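Local coordinates for protein B- and T-lymphocyte attenuator (Mus musculus, PDB 1XAU) that acts as an inhibitory receptor on lymphocytes, dampening antigen receptor signalling through the phosphatases SHP-1 and SHP-2 and interacting with the herpesvirus entry mediator TNFRSF14, at residues V58-W70 / V78-D90. Residues are numbered along the deposited sequence; the frame is centred on the assembly and turned at random.
Sequences VPLEVGPQLYTSW and VFVLHFKPIHLSD
H82 lies over one face of the Y67 ring, its CB 3.7 Å from the ring centroid in a CH-pi contact. The two ring planes are 14° apart but displaced, so the rings barely overlap. With CG beside its backbone N (chi1 -59°), H82 turns NE2 diagonally across the hairpin to S69 OG, 2.8 Å away at the imidazole edge; either atom could be the donor. V80 CG1 packs on the imidazole's other face. On the opposite face of the sheet, F79 sets CB over the six-membered ring of W70, 3.9 Å from its centroid, while R44 makes a cation-pi contact with the indole. L66 CD1 sits over the F83 ring and meets L81 CD1 at 3.7 Å; L60 CD2 reaches L81 CD2 tip to tip. Antiparallel pairing sets the register: Y67 with H82 and S69 with V80 exchange hydrogen bonds both ways, and K84 N binds Q65 O at 2.9 Å. Water joins Q65 O to P85 O. Strand 66-71 is an edge strand in this immunoglobulin domain; strand 78-83 bonds onward to strand 32-39. A largely apolar face, including F79 and L81, thus turns toward W49 of the second sheet, while S69, Y67 and V80 probably restrict imidazole rotation on the other.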
loop_
_atom_site.group_PDB
_atom_site.type_symbol
_atom_site.label_atom_id
_atom_site.label_comp_id
_atom_site.label_asym_id
_atom_site.label_seq_id
_atom_site.Cartn_x
_atom_site.Cartn_y
_atom_site.Cartn_z
ATOM N N VAL A 58 -1.545 -0.629 11.943
ATOM C CA VAL A 58 -2.976 -0.314 12.062
ATOM C C VAL A 58 -3.523 0.067 10.709
ATOM O O VAL A 58 -2.795 0.549 9.840
ATOM C CB VAL A 58 -3.322 0.877 13.074
ATOM C CG1 VAL A 58 -2.710 0.609 14.452
ATOM C CG2 VAL A 58 -2.833 2.109 12.597
ATOM N N PRO A 59 -4.817 -0.114 10.513
ATOM C CA PRO A 59 -5.461 0.216 9.245
ATOM C C PRO A 59 -5.295 1.694 9.038
ATOM O O PRO A 59 -5.430 2.522 9.994
ATOM C CB PRO A 59 -6.907 -0.163 9.463
ATOM C CG PRO A 59 -6.835 -1.214 10.524
ATOM C CD PRO A 59 -5.771 -0.755 11.450
ATOM N N LEU A 60 -5.016 2.024 7.784
ATOM C CA LEU A 60 -4.795 3.393 7.370
ATOM C C LEU A 60 -6.116 4.073 7.082
ATOM O O LEU A 60 -6.947 3.551 6.338
ATOM C CB LEU A 60 -3.913 3.418 6.114
ATOM C CG LEU A 60 -3.622 4.805 5.566
ATOM C CD1 LEU A 60 -2.780 5.569 6.629
ATOM C CD2 LEU A 60 -2.803 4.744 4.246
ATOM N N GLU A 61 -6.305 5.226 7.670
ATOM C CA GLU A 61 -7.539 6.001 7.424
ATOM C C GLU A 61 -7.378 6.841 6.136
ATOM O O GLU A 61 -6.362 7.544 5.996
ATOM C CB GLU A 61 -7.776 6.923 8.611
ATOM C CG GLU A 61 -9.067 7.739 8.512
ATOM C CD GLU A 61 -9.194 8.613 9.826
ATOM O OE1 GLU A 61 -8.157 9.247 10.187
ATOM O OE2 GLU A 61 -10.269 8.637 10.448
ATOM N N VAL A 62 -8.344 6.747 5.230
ATOM C CA VAL A 62 -8.276 7.513 3.998
ATOM C C VAL A 62 -9.165 8.734 4.136
ATOM O O VAL A 62 -9.910 8.841 5.132
ATOM C CB VAL A 62 -8.585 6.660 2.808
ATOM C CG1 VAL A 62 -7.387 5.630 2.636
ATOM C CG2 VAL A 62 -9.927 5.888 2.995
ATOM N N GLY A 63 -9.107 9.681 3.189
ATOM C CA GLY A 63 -9.913 10.895 3.355
ATOM C C GLY A 63 -9.758 11.829 2.191
ATOM O O GLY A 63 -9.438 11.339 1.119
ATOM N N PRO A 64 -9.960 13.147 2.369
ATOM C CA PRO A 64 -9.832 14.048 1.195
ATOM C C PRO A 64 -8.507 14.157 0.492
ATOM O O PRO A 64 -8.462 14.607 -0.628
ATOM C CB PRO A 64 -10.332 15.410 1.733
ATOM C CG PRO A 64 -9.731 15.462 3.110
ATOM C CD PRO A 64 -9.946 13.936 3.640
ATOM N N GLN A 65 -7.440 13.722 1.113
ATOM C CA GLN A 65 -6.121 13.818 0.490
ATOM C C GLN A 65 -5.419 12.452 0.432
ATOM O O GLN A 65 -4.206 12.416 0.277
ATOM C CB GLN A 65 -5.317 14.799 1.338
ATOM C CG GLN A 65 -5.969 16.190 1.325
ATOM C CD GLN A 65 -5.079 17.209 2.031
ATOM O OE1 GLN A 65 -4.567 16.936 3.109
ATOM N NE2 GLN A 65 -4.901 18.378 1.425
ATOM N N LEU A 66 -6.164 11.359 0.565
ATOM C CA LEU A 66 -5.524 10.024 0.588
ATOM C C LEU A 66 -6.598 9.081 0.064
ATOM O O LEU A 66 -7.699 8.967 0.704
ATOM C CB LEU A 66 -5.210 9.592 2.011
ATOM C CG LEU A 66 -4.290 8.396 2.156
ATOM C CD1 LEU A 66 -3.018 8.634 1.423
ATOM C CD2 LEU A 66 -4.039 8.125 3.719
ATOM N N TYR A 67 -6.315 8.382 -1.036
ATOM C CA TYR A 67 -7.335 7.513 -1.621
ATOM C C TYR A 67 -6.659 6.365 -2.319
ATOM O O TYR A 67 -5.445 6.380 -2.501
ATOM C CB TYR A 67 -8.280 8.298 -2.592
ATOM C CG TYR A 67 -7.559 8.827 -3.817
ATOM C CD1 TYR A 67 -7.525 8.063 -4.991
ATOM C CD2 TYR A 67 -6.965 10.083 -3.828
ATOM C CE1 TYR A 67 -6.926 8.532 -6.138
ATOM C CE2 TYR A 67 -6.346 10.597 -5.018
ATOM C CZ TYR A 67 -6.328 9.825 -6.147
ATOM O OH TYR A 67 -5.657 10.309 -7.285
ATOM N N THR A 68 -7.454 5.373 -2.753
ATOM C CA THR A 68 -6.864 4.200 -3.370
ATOM C C THR A 68 -7.425 3.956 -4.749
ATOM O O THR A 68 -8.490 4.534 -5.155
ATOM C CB THR A 68 -7.105 2.922 -2.523
ATOM O OG1 THR A 68 -8.511 2.631 -2.472
ATOM C CG2 THR A 68 -6.625 3.094 -1.033
ATOM N N SER A 69 -6.712 3.150 -5.515
ATOM C CA SER A 69 -7.216 2.786 -6.857
ATOM C C SER A 69 -6.539 1.471 -7.257
ATOM O O SER A 69 -5.532 1.008 -6.654
ATOM C CB SER A 69 -6.867 3.840 -7.927
ATOM O OG SER A 69 -5.518 3.806 -8.359
ATOM N N TRP A 70 -7.075 0.882 -8.322
ATOM C CA TRP A 70 -6.478 -0.318 -8.874
ATOM C C TRP A 70 -5.954 0.047 -10.268
ATOM O O TRP A 70 -6.607 0.766 -11.017
ATOM C CB TRP A 70 -7.489 -1.479 -8.951
ATOM C CG TRP A 70 -7.674 -2.165 -7.702
ATOM C CD1 TRP A 70 -8.607 -1.901 -6.765
ATOM C CD2 TRP A 70 -6.959 -3.322 -7.263
ATOM N NE1 TRP A 70 -8.548 -2.848 -5.767
ATOM C CE2 TRP A 70 -7.538 -3.731 -6.051
ATOM C CE3 TRP A 70 -5.893 -4.058 -7.790
ATOM C CZ2 TRP A 70 -7.096 -4.858 -5.342
ATOM C CZ3 TRP A 70 -5.431 -5.199 -7.067
ATOM C CH2 TRP A 70 -6.031 -5.580 -5.873
ATOM N N VAL A 78 -2.156 -3.781 -9.788
ATOM C CA VAL A 78 -1.496 -3.079 -8.721
ATOM C C VAL A 78 -2.527 -2.289 -7.915
ATOM O O VAL A 78 -3.380 -1.602 -8.491
ATOM C CB VAL A 78 -0.459 -2.098 -9.289
ATOM C CG1 VAL A 78 0.200 -1.409 -8.156
ATOM C CG2 VAL A 78 0.672 -2.876 -10.087
ATOM N N PHE A 79 -2.508 -2.468 -6.609
ATOM C CA PHE A 79 -3.385 -1.693 -5.725
ATOM C C PHE A 79 -2.542 -0.501 -5.284
ATOM O O PHE A 79 -1.425 -0.672 -4.849
ATOM C CB PHE A 79 -3.802 -2.542 -4.513
ATOM C CG PHE A 79 -4.734 -1.879 -3.638
ATOM C CD1 PHE A 79 -5.897 -1.315 -4.142
ATOM C CD2 PHE A 79 -4.481 -1.853 -2.244
ATOM C CE1 PHE A 79 -6.833 -0.699 -3.264
ATOM C CE2 PHE A 79 -5.402 -1.248 -1.341
ATOM C CZ PHE A 79 -6.571 -0.660 -1.863
ATOM N N VAL A 80 -3.064 0.702 -5.426
ATOM C CA VAL A 80 -2.291 1.890 -5.191
ATOM C C VAL A 80 -2.850 2.801 -4.115
ATOM O O VAL A 80 -4.070 2.926 -4.016
ATOM C CB VAL A 80 -2.339 2.643 -6.525
ATOM C CG1 VAL A 80 -1.421 3.819 -6.521
ATOM C CG2 VAL A 80 -1.968 1.633 -7.640
ATOM N N LEU A 81 -1.967 3.420 -3.353
ATOM C CA LEU A 81 -2.324 4.411 -2.330
ATOM C C LEU A 81 -1.826 5.737 -2.888
ATOM O O LEU A 81 -0.612 5.925 -3.124
ATOM C CB LEU A 81 -1.661 4.043 -0.988
ATOM C CG LEU A 81 -1.932 5.105 0.091
ATOM C CD1 LEU A 81 -3.460 5.038 0.470
ATOM C CD2 LEU A 81 -1.034 4.821 1.318
ATOM N N HIS A 82 -2.725 6.713 -3.021
ATOM C CA HIS A 82 -2.369 8.029 -3.609
ATOM C C HIS A 82 -2.431 9.125 -2.559
ATOM O O HIS A 82 -3.473 9.292 -1.908
ATOM C CB HIS A 82 -3.395 8.420 -4.639
ATOM C CG HIS A 82 -3.533 7.441 -5.757
ATOM N ND1 HIS A 82 -2.851 7.573 -6.937
ATOM C CD2 HIS A 82 -4.342 6.366 -5.899
ATOM C CE1 HIS A 82 -3.234 6.609 -7.769
ATOM N NE2 HIS A 82 -4.138 5.867 -7.169
ATOM N N PHE A 83 -1.359 9.865 -2.389
ATOM C CA PHE A 83 -1.328 10.971 -1.449
ATOM C C PHE A 83 -1.481 12.247 -2.317
ATOM O O PHE A 83 -0.632 12.520 -3.216
ATOM C CB PHE A 83 0.046 11.053 -0.764
ATOM C CG PHE A 83 0.405 9.836 0.046
ATOM C CD1 PHE A 83 0.259 9.884 1.435
ATOM C CD2 PHE A 83 0.880 8.679 -0.557
ATOM C CE1 PHE A 83 0.604 8.751 2.229
ATOM C CE2 PHE A 83 1.216 7.518 0.230
ATOM C CZ PHE A 83 1.066 7.592 1.643
ATOM N N LYS A 84 -2.499 13.050 -2.021
ATOM C CA LYS A 84 -2.838 14.224 -2.817
ATOM C C LYS A 84 -3.097 15.419 -1.916
ATOM O O LYS A 84 -4.267 15.736 -1.615
ATOM C CB LYS A 84 -4.125 13.916 -3.609
ATOM C CG LYS A 84 -4.555 15.030 -4.606
ATOM C CD LYS A 84 -5.724 14.594 -5.512
ATOM C CE LYS A 84 -6.318 15.852 -6.283
ATOM N NZ LYS A 84 -6.951 15.493 -7.660
ATOM N N PRO A 85 -2.034 16.070 -1.456
ATOM C CA PRO A 85 -0.629 15.739 -1.737
ATOM C C PRO A 85 -0.096 15.024 -0.519
ATOM O O PRO A 85 -0.816 14.889 0.471
ATOM C CB PRO A 85 0.031 17.121 -1.819
ATOM C CG PRO A 85 -0.674 17.883 -0.747
ATOM C CD PRO A 85 -2.157 17.395 -0.815
ATOM N N ILE A 86 1.178 14.650 -0.553
ATOM C CA ILE A 86 1.820 14.042 0.576
ATOM C C ILE A 86 2.319 15.104 1.581
ATOM O O ILE A 86 2.598 16.271 1.195
ATOM C CB ILE A 86 2.969 13.125 0.137
ATOM C CG1 ILE A 86 3.364 12.298 1.371
ATOM C CG2 ILE A 86 4.165 13.955 -0.391
ATOM C CD1 ILE A 86 4.093 11.070 0.905
ATOM N N HIS A 87 2.304 14.759 2.862
ATOM C CA HIS A 87 2.708 15.721 3.888
ATOM C C HIS A 87 3.810 15.168 4.751
ATOM O O HIS A 87 4.057 13.948 4.786
ATOM C CB HIS A 87 1.539 16.051 4.844
ATOM C CG HIS A 87 0.236 16.346 4.172
ATOM N ND1 HIS A 87 -0.796 15.419 4.099
ATOM C CD2 HIS A 87 -0.213 17.460 3.545
ATOM C CE1 HIS A 87 -1.815 15.956 3.440
ATOM N NE2 HIS A 87 -1.483 17.191 3.099
ATOM N N LEU A 88 4.488 16.039 5.518
ATOM C CA LEU A 88 5.509 15.504 6.421
ATOM C C LEU A 88 4.977 14.425 7.336
ATOM O O LEU A 88 5.696 13.426 7.610
ATOM C CB LEU A 88 6.155 16.624 7.323
ATOM C CG LEU A 88 7.020 17.598 6.512
ATOM C CD1 LEU A 88 7.231 18.956 7.348
ATOM C CD2 LEU A 88 8.397 16.930 6.206
ATOM N N SER A 89 3.755 14.585 7.822
ATOM C CA SER A 89 3.169 13.615 8.734
ATOM C C SER A 89 2.955 12.214 8.096
ATOM O O SER A 89 2.618 11.230 8.811
ATOM C CB SER A 89 1.808 14.101 9.264
ATOM O OG SER A 89 0.977 14.406 8.174
ATOM N N ASP A 90 3.071 12.137 6.761
ATOM C CA ASP A 90 2.930 10.868 6.040
ATOM C C ASP A 90 4.175 10.009 6.085
ATOM O O ASP A 90 4.154 8.893 5.597
ATOM C CB ASP A 90 2.474 11.138 4.564
ATOM C CG ASP A 90 1.057 11.774 4.521
ATOM O OD1 ASP A 90 0.122 11.221 5.214
ATOM O OD2 ASP A 90 0.849 12.828 3.848
HETATM O O HOH W 1 -2.053 12.800 1.756
HETATM O O HOH W 2 -2.747 20.154 2.694
HETATM O O HOH W 3 -8.094 12.477 -8.107
#